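Local coordinates for sporozoite-specific SAG protein (Toxoplasma gondii, PDB 2WNK) that is a sporozoite surface antigen of the SRS (SAG) family that, as in its relatives, probably serves in attachment to host cells, at residues A[154-159]-A[163-168]; A[61-66]-A[88-93]; A[33-38]-A[68-73]; A[24-29]-A[123-128]. One frame throughout, in Å; residues are numbered along the deposited sequence.

Contact 1: residues A[154-159]-A[163-168]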
loop_
_atom_site.group_PDB
_atom_site.type_symbol
_atom_site.label_atom_id
_atom_site.label_comp_id
_atom_site.label_asym_id
_atom_site.label_seq_id
_atom_site.Cartn_x
_atom_site.Cartn_y
_atom_site.Cartn_z
ATOM N N THR A 154 -1.777 18.418 6.600
ATOM C CA THR A 154 -0.855 17.465 7.219
ATOM C C THR A 154 -1.410 16.082 6.901
ATOM O O THR A 154 -2.600 15.894 6.691
ATOM C CB THR A 154 -0.709 17.681 8.772
ATOM O OG1 THR A 154 0.418 16.941 9.265
ATOM C CG2 THR A 154 -1.969 17.281 9.535
ATOM N N SER A 155 -0.505 15.119 6.802
ATOM C CA SER A 155 -0.830 13.755 6.264
ATOM C C SER A 155 -0.389 12.694 7.276
ATOM O O SER A 155 0.652 12.860 7.949
ATOM C CB SER A 155 -0.289 13.577 4.850
ATOM O OG SER A 155 -0.981 14.546 4.017
ATOM N N PHE A 156 -1.001 11.514 7.215
ATOM C CA PHE A 156 -0.423 10.320 7.720
ATOM C C PHE A 156 -0.934 9.090 7.043
ATOM O O PHE A 156 -1.827 9.186 6.193
ATOM C CB PHE A 156 -0.914 10.253 9.198
ATOM C CG PHE A 156 -2.447 10.269 9.358
ATOM C CD1 PHE A 156 -3.106 9.034 9.475
ATOM C CD2 PHE A 156 -3.198 11.447 9.399
ATOM C CE1 PHE A 156 -4.491 8.988 9.625
ATOM C CE2 PHE A 156 -4.613 11.432 9.524
ATOM C CZ PHE A 156 -5.260 10.187 9.636
ATOM N N VAL A 157 -0.335 7.958 7.402
ATOM C CA VAL A 157 -0.703 6.654 6.810
ATOM C C VAL A 157 -1.197 5.693 7.884
ATOM O O VAL A 157 -0.498 5.475 8.875
ATOM C CB VAL A 157 0.485 6.039 6.085
ATOM C CG1 VAL A 157 0.147 4.592 5.557
ATOM C CG2 VAL A 157 0.966 6.969 4.992
ATOM N N CYS A 158 -2.358 5.077 7.668
ATOM C CA CYS A 158 -2.786 3.957 8.506
ATOM C C CYS A 158 -2.040 2.738 7.958
ATOM O O CYS A 158 -2.376 2.258 6.872
ATOM C CB CYS A 158 -4.330 3.778 8.448
ATOM S SG CYS A 158 -5.320 5.049 9.294
ATOM N N GLY A 159 -1.027 2.272 8.681
ATOM C CA GLY A 159 -0.102 1.295 8.132
ATOM C C GLY A 159 -0.163 -0.067 8.802
ATOM O O GLY A 159 -0.834 -0.272 9.823
ATOM N N ASN A 163 -5.288 -1.001 9.220
ATOM C CA ASN A 163 -5.653 -0.487 7.893
ATOM C C ASN A 163 -7.045 0.150 7.776
ATOM O O ASN A 163 -7.411 0.588 6.702
ATOM C CB ASN A 163 -5.524 -1.587 6.853
ATOM C CG ASN A 163 -5.993 -2.911 7.366
ATOM O OD1 ASN A 163 -7.057 -3.011 7.973
ATOM N ND2 ASN A 163 -5.169 -3.953 7.165
ATOM N N VAL A 164 -7.804 0.172 8.866
ATOM C CA VAL A 164 -9.144 0.771 8.926
ATOM C C VAL A 164 -9.066 2.156 9.588
ATOM O O VAL A 164 -8.523 2.274 10.670
ATOM C CB VAL A 164 -10.078 -0.110 9.796
ATOM C CG1 VAL A 164 -11.488 0.498 9.913
ATOM C CG2 VAL A 164 -10.164 -1.526 9.216
ATOM N N ILE A 165 -9.611 3.193 8.964
ATOM C CA ILE A 165 -9.702 4.536 9.619
ATOM C C ILE A 165 -11.032 4.610 10.376
ATOM O O ILE A 165 -12.094 4.318 9.823
ATOM C CB ILE A 165 -9.387 5.697 8.714
ATOM C CG1 ILE A 165 -9.134 6.922 9.593
ATOM C CG2 ILE A 165 -10.455 5.873 7.678
ATOM C CD1 ILE A 165 -8.218 7.948 8.975
ATOM N N LYS A 166 -10.987 5.077 11.627
ATOM C CA LYS A 166 -12.074 5.690 12.307
ATOM C C LYS A 166 -11.907 7.134 12.708
ATOM O O LYS A 166 -10.823 7.494 13.140
ATOM C CB LYS A 166 -12.196 4.905 13.633
ATOM C CG LYS A 166 -12.346 3.349 13.511
ATOM C CD LYS A 166 -13.518 3.001 12.605
ATOM C CE LYS A 166 -13.736 1.503 12.772
ATOM N NZ LYS A 166 -15.035 1.060 12.253
ATOM N N PRO A 167 -12.969 7.943 12.577
ATOM C CA PRO A 167 -14.229 7.553 11.940
ATOM C C PRO A 167 -14.125 7.177 10.473
ATOM O O PRO A 167 -13.309 7.721 9.755
ATOM C CB PRO A 167 -15.066 8.832 12.012
ATOM C CG PRO A 167 -14.536 9.555 13.233
ATOM C CD PRO A 167 -13.025 9.338 13.055
ATOM N N ALA A 168 -14.994 6.259 10.031
ATOM C CA ALA A 168 -14.931 5.812 8.644
ATOM C C ALA A 168 -15.442 6.902 7.722
ATOM O O ALA A 168 -14.960 7.026 6.601
ATOM C CB ALA A 168 -15.751 4.506 8.439
#
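F156 and C158 on strand 154-158 meet I165 on strand 164-166 in the core of the second SRS domain, a beta sandwich in which these two strands belong to opposing sheets. The strand axes come to 8.3 Å of each other and run at 127°, splayed well away from antiparallel. The two backbones come nearest beside the short loop that links the strands, where the CA atoms of C158 and N163 are 5.3 Å apart. No hydrogen bond joins the two segments, and the side-chain contact centres on the CD1 methyl of I165. This methyl comes up to the edge of the F156 ring, near the ring plane, 3.8 Å from CZ and almost as close to CE1. The two side chains cross at about a right angle. F156 places its ring there by setting CG between its backbone N and carbonyl carbon (chi1 57°). The same methyl lies 4.1 Å from the C158 sulfur, so it is flanked by an aromatic edge and by SG. That sulfur is itself tied down, through a disulfide to C221 on strand 215-222, which pins the sheet of C158 to the sheet of I165. Alongside, N163 and V164 both face E222 in a classic beta bulge, and a cis peptide bond precedes P167 just beyond the strand. Farther out, K19 of the first domain donates a hydrogen bond to C158 O, while the ring of F156 also packs on I203 of strand 202-207 and on L143 and L145 of strand 142-147.

Contact 2: residues A[61-66]-A[88-93]; sequences DVLKSA and ALPEAE
A88 opens its side of the contact with a backbone bond to S65: its N donates to S65 O at 3.4 Å with an N-H...O angle of 153°, a weak link between two loops of the first SRS domain. One precedes strand 66-72 and the other follows strand 80-86, and the bond prolongs the pairing of these neighbouring strands, S65 also being bonded through its backbone to D87. The next residue, L89, turns away from 61-66 and packs on V127 and A130. P90 swings back. Its ring lies beside the L63 side chain, both pointing the same way, and its CG is 3.9 Å from L63 CD2, with CD scarcely farther off. L63 has CG anti to its carbonyl carbon (chi1 -64°), and of its two methyls CD2 turns to the proline, while CD1 points elsewhere. After P90 the chain leaves 61-66, and E91 OE1 makes a weak hydrogen bond with Q132 NE2, in the chain that follows strand 121-127. With one weak backbone bond and one apolar pair, the join is a light one, its greasy part on the buried side and its polar part nearer the solvent.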
loop_
_atom_site.group_PDB
_atom_site.type_symbol
_atom_site.label_atom_id
_atom_site.label_comp_id
_atom_site.label_asym_id
_atom_site.label_seq_id
_atom_site.Cartn_x
_atom_site.Cartn_y
_atom_site.Cartn_z
ATOM N N ASP A 61 17.806 -5.445 -5.990
ATOM C CA ASP A 61 18.333 -4.286 -6.721
ATOM C C ASP A 61 17.234 -3.478 -7.396
ATOM O O ASP A 61 17.510 -2.402 -7.976
ATOM C CB ASP A 61 19.298 -4.763 -7.796
ATOM C CG ASP A 61 20.579 -5.274 -7.222
ATOM O OD1 ASP A 61 20.953 -4.800 -6.126
ATOM O OD2 ASP A 61 21.213 -6.133 -7.868
ATOM N N VAL A 62 16.014 -4.016 -7.398
ATOM C CA VAL A 62 14.855 -3.264 -7.914
ATOM C C VAL A 62 13.867 -2.897 -6.821
ATOM O O VAL A 62 13.339 -1.787 -6.776
ATOM C CB VAL A 62 14.145 -4.041 -9.030
ATOM C CG1 VAL A 62 12.963 -3.258 -9.543
ATOM C CG2 VAL A 62 15.111 -4.274 -10.135
ATOM N N LEU A 63 13.627 -3.842 -5.917
ATOM C CA LEU A 63 12.827 -3.596 -4.730
ATOM C C LEU A 63 13.651 -4.080 -3.539
ATOM O O LEU A 63 13.813 -5.284 -3.330
ATOM C CB LEU A 63 11.499 -4.361 -4.813
ATOM C CG LEU A 63 10.536 -3.955 -5.926
ATOM C CD1 LEU A 63 9.401 -4.982 -5.985
ATOM C CD2 LEU A 63 9.979 -2.556 -5.687
ATOM N N LYS A 64 14.169 -3.130 -2.773
ATOM C CA LYS A 64 15.187 -3.402 -1.762
ATOM C C LYS A 64 14.716 -4.254 -0.581
ATOM O O LYS A 64 15.542 -4.897 0.077
ATOM C CB LYS A 64 15.758 -2.088 -1.225
ATOM C CG LYS A 64 16.297 -1.129 -2.271
ATOM C CD LYS A 64 17.651 -1.573 -2.819
ATOM C CE LYS A 64 18.384 -0.398 -3.481
ATOM N NZ LYS A 64 17.527 0.367 -4.453
ATOM N N SER A 65 13.424 -4.227 -0.270
ATOM C CA SER A 65 12.913 -5.052 0.820
ATOM C C SER A 65 11.656 -5.797 0.374
ATOM O O SER A 65 10.543 -5.404 0.670
ATOM C CB SER A 65 12.670 -4.237 2.108
ATOM O OG SER A 65 12.112 -2.970 1.830
ATOM N N ALA A 66 11.863 -6.856 -0.391
ATOM C CA ALA A 66 10.773 -7.619 -0.959
ATOM C C ALA A 66 11.238 -9.066 -1.033
ATOM O O ALA A 66 12.431 -9.343 -0.930
ATOM C CB ALA A 66 10.455 -7.107 -2.332
ATOM N N ALA A 88 8.802 -2.852 2.176
ATOM C CA ALA A 88 8.876 -1.392 2.160
ATOM C C ALA A 88 8.699 -0.931 0.727
ATOM O O ALA A 88 9.228 -1.571 -0.190
ATOM C CB ALA A 88 10.220 -0.901 2.724
ATOM N N LEU A 89 7.912 0.126 0.511
ATOM C CA LEU A 89 7.691 0.629 -0.855
ATOM C C LEU A 89 8.901 1.419 -1.343
ATOM O O LEU A 89 9.584 2.068 -0.558
ATOM C CB LEU A 89 6.412 1.476 -0.970
ATOM C CG LEU A 89 5.073 0.802 -0.643
ATOM C CD1 LEU A 89 3.916 1.764 -0.770
ATOM C CD2 LEU A 89 4.877 -0.339 -1.607
ATOM N N PRO A 90 9.178 1.335 -2.635
ATOM C CA PRO A 90 10.340 2.022 -3.186
ATOM C C PRO A 90 10.118 3.536 -3.184
ATOM O O PRO A 90 8.984 3.996 -3.086
ATOM C CB PRO A 90 10.409 1.490 -4.621
ATOM C CG PRO A 90 9.008 1.118 -4.953
ATOM C CD PRO A 90 8.395 0.625 -3.665
ATOM N N GLU A 91 11.174 4.317 -3.349
ATOM C CA GLU A 91 10.948 5.763 -3.330
ATOM C C GLU A 91 10.255 6.257 -4.587
ATOM O O GLU A 91 9.580 7.288 -4.554
ATOM C CB GLU A 91 12.211 6.576 -3.064
ATOM C CG GLU A 91 11.874 7.870 -2.263
ATOM C CD GLU A 91 10.859 7.619 -1.120
ATOM O OE1 GLU A 91 9.673 8.024 -1.231
ATOM O OE2 GLU A 91 11.239 6.991 -0.108
ATOM N N ALA A 92 10.446 5.536 -5.694
ATOM C CA ALA A 92 9.762 5.849 -6.929
ATOM C C ALA A 92 8.951 4.640 -7.390
ATOM O O ALA A 92 9.388 3.511 -7.243
ATOM C CB ALA A 92 10.762 6.227 -8.006
ATOM N N GLU A 93 7.786 4.907 -7.964
ATOM C CA GLU A 93 6.939 3.871 -8.553
ATOM C C GLU A 93 7.717 3.094 -9.602
ATOM O O GLU A 93 8.423 3.693 -10.443
ATOM C CB GLU A 93 5.738 4.549 -9.208
ATOM C CG GLU A 93 4.995 3.742 -10.218
ATOM C CD GLU A 93 3.643 4.329 -10.547
ATOM O OE1 GLU A 93 2.984 4.849 -9.629
ATOM O OE2 GLU A 93 3.228 4.281 -11.725
#

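Contact 3: residues A[33-38]-A[68-73]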
loop_
_atom_site.group_PDB
_atom_site.type_symbol
_atom_site.label_atom_id
_atom_site.label_comp_id
_atom_site.label_asym_id
_atom_site.label_seq_id
_atom_site.Cartn_x
_atom_site.Cartn_y
_atom_site.Cartn_z
ATOM N N GLU A 33 3.730 -23.901 -16.616
ATOM C CA GLU A 33 4.205 -24.252 -15.255
ATOM C C GLU A 33 5.041 -23.128 -14.672
ATOM O O GLU A 33 4.952 -22.851 -13.475
ATOM C CB GLU A 33 4.888 -25.631 -15.298
ATOM C CG GLU A 33 5.683 -25.960 -14.099
ATOM C CD GLU A 33 6.804 -26.865 -14.473
ATOM O OE1 GLU A 33 7.671 -26.402 -15.239
ATOM O OE2 GLU A 33 6.797 -28.040 -14.008
ATOM N N GLU A 34 6.012 -22.597 -15.413
ATOM C CA GLU A 34 7.429 -22.670 -15.063
ATOM C C GLU A 34 7.583 -21.119 -15.081
ATOM O O GLU A 34 7.283 -20.473 -16.108
ATOM C CB GLU A 34 8.389 -23.225 -16.107
ATOM C CG GLU A 34 9.843 -22.819 -15.732
ATOM C CD GLU A 34 10.900 -23.362 -16.666
ATOM O OE1 GLU A 34 11.129 -24.578 -16.614
ATOM O OE2 GLU A 34 11.473 -22.578 -17.447
ATOM N N ILE A 35 7.975 -20.491 -13.971
ATOM C CA ILE A 35 8.158 -19.022 -13.980
ATOM C C ILE A 35 9.519 -18.611 -14.559
ATOM O O ILE A 35 10.526 -19.346 -14.437
ATOM C CB ILE A 35 8.018 -18.396 -12.553
ATOM C CG1 ILE A 35 7.833 -16.864 -12.629
ATOM C CG2 ILE A 35 9.222 -18.724 -11.736
ATOM C CD1 ILE A 35 7.581 -16.208 -11.219
ATOM N N LYS A 36 9.537 -17.440 -15.194
ATOM C CA LYS A 36 10.764 -16.809 -15.672
ATOM C C LYS A 36 10.825 -15.415 -15.088
ATOM O O LYS A 36 9.815 -14.727 -15.083
ATOM C CB LYS A 36 10.731 -16.674 -17.188
ATOM C CG LYS A 36 12.000 -16.024 -17.713
ATOM C CD LYS A 36 12.374 -16.621 -19.026
ATOM C CE LYS A 36 13.885 -16.549 -19.240
ATOM N NZ LYS A 36 14.191 -15.219 -19.800
ATOM N N PRO A 37 11.983 -14.997 -14.549
ATOM C CA PRO A 37 13.266 -15.704 -14.470
ATOM C C PRO A 37 13.147 -16.970 -13.639
ATOM O O PRO A 37 12.315 -17.046 -12.720
ATOM C CB PRO A 37 14.171 -14.722 -13.701
ATOM C CG PRO A 37 13.502 -13.374 -13.852
ATOM C CD PRO A 37 12.029 -13.702 -13.835
ATOM N N ALA A 38 14.020 -17.929 -13.941
ATOM C CA ALA A 38 14.077 -19.197 -13.200
ATOM C C ALA A 38 14.023 -18.959 -11.693
ATOM O O ALA A 38 14.773 -18.127 -11.160
ATOM C CB ALA A 38 15.357 -19.971 -13.593
ATOM N N LEU A 68 9.990 -13.071 -3.008
ATOM C CA LEU A 68 9.093 -13.916 -3.774
ATOM C C LEU A 68 9.214 -15.339 -3.235
ATOM O O LEU A 68 10.330 -15.870 -3.153
ATOM C CB LEU A 68 9.514 -13.955 -5.253
ATOM C CG LEU A 68 8.581 -14.587 -6.286
ATOM C CD1 LEU A 68 7.265 -13.791 -6.508
ATOM C CD2 LEU A 68 9.356 -14.713 -7.591
ATOM N N ALA A 69 8.071 -15.944 -2.915
ATOM C CA ALA A 69 8.000 -17.366 -2.521
ATOM C C ALA A 69 7.304 -18.165 -3.609
ATOM O O ALA A 69 6.517 -17.623 -4.378
ATOM C CB ALA A 69 7.261 -17.526 -1.201
ATOM N N GLN A 70 7.607 -19.462 -3.664
ATOM C CA GLN A 70 7.029 -20.366 -4.647
ATOM C C GLN A 70 6.478 -21.577 -3.923
ATOM O O GLN A 70 7.099 -22.063 -2.982
ATOM C CB GLN A 70 8.114 -20.848 -5.602
ATOM C CG GLN A 70 7.616 -21.808 -6.668
ATOM C CD GLN A 70 8.750 -22.421 -7.510
ATOM O OE1 GLN A 70 9.434 -23.344 -7.071
ATOM N NE2 GLN A 70 8.922 -21.933 -8.724
ATOM N N ALA A 71 5.325 -22.069 -4.367
ATOM C CA ALA A 71 4.792 -23.326 -3.857
ATOM C C ALA A 71 3.989 -24.067 -4.935
ATOM O O ALA A 71 3.504 -23.451 -5.869
ATOM C CB ALA A 71 3.947 -23.057 -2.650
ATOM N N GLU A 72 3.835 -25.392 -4.809
ATOM C CA GLU A 72 3.076 -26.158 -5.816
ATOM C C GLU A 72 1.644 -25.664 -5.927
ATOM O O GLU A 72 1.044 -25.291 -4.921
ATOM C CB GLU A 72 3.046 -27.640 -5.460
ATOM C CG GLU A 72 4.419 -28.200 -5.236
ATOM C CD GLU A 72 4.382 -29.708 -5.038
ATOM O OE1 GLU A 72 3.316 -30.223 -4.629
ATOM O OE2 GLU A 72 5.406 -30.381 -5.308
ATOM N N GLY A 73 1.115 -25.603 -7.141
ATOM C CA GLY A 73 -0.311 -25.371 -7.305
ATOM C C GLY A 73 -0.942 -26.660 -6.821
ATOM O O GLY A 73 -0.230 -27.548 -6.304
#
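I35 reaches toward L68 with its longer branch fully stretched: CG1 is anti to the backbone N (chi1 -165°) and CD1 continues the line (chi2 176°). Its CD1 methyl thereby ends 4.3 Å from L68 CD2, a loose apolar contact in the core of the first SRS domain. Q70 is extended in the same fashion, with both CG and CD in anti positions, and this carries its amide out to the second branch of the isoleucine, CG2. The fold is a beta sandwich, and the contact spans it near one margin: strand 34-36 closes one end of the four-stranded sheet, strand 66-72 one end of the three-stranded sheet. The backbones stand well apart, the nearest CA atoms, those of I35 and Q70, being 9.5 Å from each other, so side chains alone bridge the gap and no hydrogen bond crosses it. Two phenylalanines help to fill the layer between. F98 of strand 94-101 touches both I35 and L68, and F82 of strand 80-86 touches I35 and Q70. Just ahead of I35 lies a classic beta bulge, in which E33 and E34 both face Q101, and just after K36 a cis peptide bond leads into P37. Along strand 68-72 the contact passes from buried L68 to partly exposed Q70. At that polar fringe Q70 NE2 lies 4.4 Å from I35 CG2, a loose approach of an amide nitrogen to a methyl.

Contact 4: residues A[24-29]-A[123-128]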
loop_
_atom_site.group_PDB
_atom_site.type_symbol
_atom_site.label_atom_id
_atom_site.label_comp_id
_atom_site.label_asym_id
_atom_site.label_seq_id
_atom_site.Cartn_x
_atom_site.Cartn_y
_atom_site.Cartn_z
ATOM N N VAL A 24 1.184 -9.860 -3.229
ATOM C CA VAL A 24 0.592 -10.236 -4.478
ATOM C C VAL A 24 0.692 -11.735 -4.622
ATOM O O VAL A 24 1.748 -12.306 -4.452
ATOM C CB VAL A 24 1.310 -9.556 -5.681
ATOM C CG1 VAL A 24 0.673 -10.001 -6.982
ATOM C CG2 VAL A 24 1.240 -8.046 -5.517
ATOM N N ARG A 25 -0.427 -12.360 -4.928
ATOM C CA ARG A 25 -0.446 -13.802 -5.176
ATOM C C ARG A 25 -0.846 -14.014 -6.613
ATOM O O ARG A 25 -1.829 -13.433 -7.091
ATOM C CB ARG A 25 -1.421 -14.521 -4.229
ATOM C CG ARG A 25 -0.987 -14.513 -2.797
ATOM C CD ARG A 25 -2.042 -15.173 -1.877
ATOM N NE ARG A 25 -1.749 -14.878 -0.472
ATOM C CZ ARG A 25 -0.765 -15.453 0.202
ATOM N NH1 ARG A 25 0.005 -16.361 -0.401
ATOM N NH2 ARG A 25 -0.541 -15.114 1.462
ATOM N N PHE A 26 -0.059 -14.801 -7.328
ATOM C CA PHE A 26 -0.434 -15.174 -8.673
ATOM C C PHE A 26 -0.040 -16.608 -8.966
ATOM O O PHE A 26 0.734 -17.211 -8.239
ATOM C CB PHE A 26 0.178 -14.219 -9.704
ATOM C CG PHE A 26 1.680 -14.258 -9.766
ATOM C CD1 PHE A 26 2.325 -15.100 -10.662
ATOM C CD2 PHE A 26 2.441 -13.388 -8.992
ATOM C CE1 PHE A 26 3.717 -15.115 -10.772
ATOM C CE2 PHE A 26 3.849 -13.402 -9.083
ATOM C CZ PHE A 26 4.482 -14.278 -9.986
ATOM N N ASN A 27 -0.602 -17.143 -10.040
ATOM C CA ASN A 27 -0.405 -18.528 -10.380
ATOM C C ASN A 27 0.047 -18.673 -11.837
ATOM O O ASN A 27 -0.482 -18.009 -12.735
ATOM C CB ASN A 27 -1.704 -19.298 -10.130
ATOM C CG ASN A 27 -1.723 -20.651 -10.797
ATOM O OD1 ASN A 27 -2.267 -20.807 -11.900
ATOM N ND2 ASN A 27 -1.129 -21.641 -10.135
ATOM N N CYS A 28 1.032 -19.534 -12.028
ATOM C CA CYS A 28 1.385 -20.050 -13.370
ATOM C C CYS A 28 0.705 -21.413 -13.507
ATOM O O CYS A 28 1.081 -22.355 -12.804
ATOM C CB CYS A 28 2.902 -20.213 -13.517
ATOM S SG CYS A 28 3.841 -18.593 -13.619
ATOM N N PRO A 29 -0.298 -21.497 -14.382
ATOM C CA PRO A 29 -1.121 -22.682 -14.446
ATOM C C PRO A 29 -0.378 -23.792 -15.055
ATOM O O PRO A 29 0.668 -23.692 -15.582
ATOM C CB PRO A 29 -2.275 -22.264 -15.334
ATOM C CG PRO A 29 -1.781 -21.323 -16.197
ATOM C CD PRO A 29 -0.812 -20.515 -15.329
ATOM N N VAL A 123 3.071 -11.501 -16.332
ATOM C CA VAL A 123 2.609 -10.980 -15.050
ATOM C C VAL A 123 3.313 -9.667 -14.821
ATOM O O VAL A 123 4.553 -9.627 -14.831
ATOM C CB VAL A 123 3.008 -11.911 -13.923
ATOM C CG1 VAL A 123 2.641 -11.269 -12.551
ATOM C CG2 VAL A 123 2.285 -13.232 -14.083
ATOM N N HIS A 124 2.538 -8.594 -14.704
ATOM C CA HIS A 124 3.091 -7.267 -14.510
ATOM C C HIS A 124 2.674 -6.810 -13.109
ATOM O O HIS A 124 1.467 -6.757 -12.817
ATOM C CB HIS A 124 2.516 -6.316 -15.526
ATOM C CG HIS A 124 2.889 -4.891 -15.274
ATOM N ND1 HIS A 124 1.990 -3.859 -15.412
ATOM C CD2 HIS A 124 4.043 -4.331 -14.837
ATOM C CE1 HIS A 124 2.581 -2.717 -15.100
ATOM N NE2 HIS A 124 3.828 -2.976 -14.751
ATOM N N ILE A 125 3.652 -6.497 -12.268
ATOM C CA ILE A 125 3.342 -5.985 -10.933
ATOM C C ILE A 125 3.829 -4.546 -10.861
ATOM O O ILE A 125 5.037 -4.287 -11.006
ATOM C CB ILE A 125 3.960 -6.823 -9.813
ATOM C CG1 ILE A 125 3.473 -8.286 -9.906
ATOM C CG2 ILE A 125 3.608 -6.174 -8.465
ATOM C CD1 ILE A 125 4.258 -9.289 -9.031
ATOM N N LEU A 126 2.877 -3.632 -10.691
ATOM C CA LEU A 126 3.161 -2.203 -10.510
ATOM C C LEU A 126 3.287 -1.904 -9.010
ATOM O O LEU A 126 2.366 -2.162 -8.245
ATOM C CB LEU A 126 2.044 -1.358 -11.113
ATOM C CG LEU A 126 2.340 0.149 -10.972
ATOM C CD1 LEU A 126 3.584 0.524 -11.728
ATOM C CD2 LEU A 126 1.165 1.046 -11.360
ATOM N N VAL A 127 4.428 -1.380 -8.592
ATOM C CA VAL A 127 4.637 -1.091 -7.184
ATOM C C VAL A 127 4.642 0.438 -7.000
ATOM O O VAL A 127 5.443 1.153 -7.611
ATOM C CB VAL A 127 5.942 -1.712 -6.684
ATOM C CG1 VAL A 127 6.125 -1.433 -5.205
ATOM C CG2 VAL A 127 5.944 -3.236 -6.938
ATOM N N LYS A 128 3.723 0.937 -6.185
ATOM C CA LYS A 128 3.578 2.392 -6.016
ATOM C C LYS A 128 4.681 2.949 -5.126
ATOM O O LYS A 128 5.294 2.193 -4.353
ATOM C CB LYS A 128 2.217 2.716 -5.393
ATOM C CG LYS A 128 1.020 2.286 -6.243
ATOM C CD LYS A 128 0.647 3.394 -7.210
ATOM C CE LYS A 128 -0.466 3.006 -8.174
ATOM N NZ LYS A 128 -1.808 3.173 -7.543
#
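V123 covers one face of the F26 ring with a methyl, CG1 standing 4.0 Å from the ring centroid and only 5° off the normal, a well-centred CH-pi contact. The other methyl, CG2, stays on the same side of the ring but lies out beyond the rim, 3.9 Å from CD1, so both prongs of the valine fork sit to one side of the ring plane. One residue pair along, I125 CD1 is the bump that enters the notch between F26 and V24: it lies 4.1 Å from F26 CE2, on an oblique approach to the ring, and meets V24 CG1 tip to tip at 4.2 Å. These four side chains interlock across the sandwich of the first SRS domain, strand 22-28 in one sheet facing strand 121-127 in the other, with short axes 9.8 Å apart and 172° between their directions. F26 gains its inward reach by taking CG between backbone N and carbonyl carbon (chi1 65°). Its ring also meets those of F82 and F98, and F15 of strand 12-17 packs against both F26 and V24. Beyond the ring, C28 is joined to C100 of strand 94-101 by a disulfide that ties the two sheets together covalently.

Overall arrangement
Contacts 2, 3 and 4 all lie in the first SRS domain, and contact 1 in the second, its centre 23 Å from that of contact 2 and 35 Å from that of contact 3. Contacts 3 and 4 share one core: their centres are 11 Å apart, and I35 CD1 lies 3.9 Å from F26 CZ. Contact 2 closes the end of that core nearer the second domain, where P90 CD comes within 3.4 Å of V127 CG1. Both contact 2 and contact 3 are nested in the chain loop closed by contact 4. Contacts 1 and 4 each include a cysteine whose disulfide joins opposing sheets, one in each domain, in keeping with two related folds in tandem.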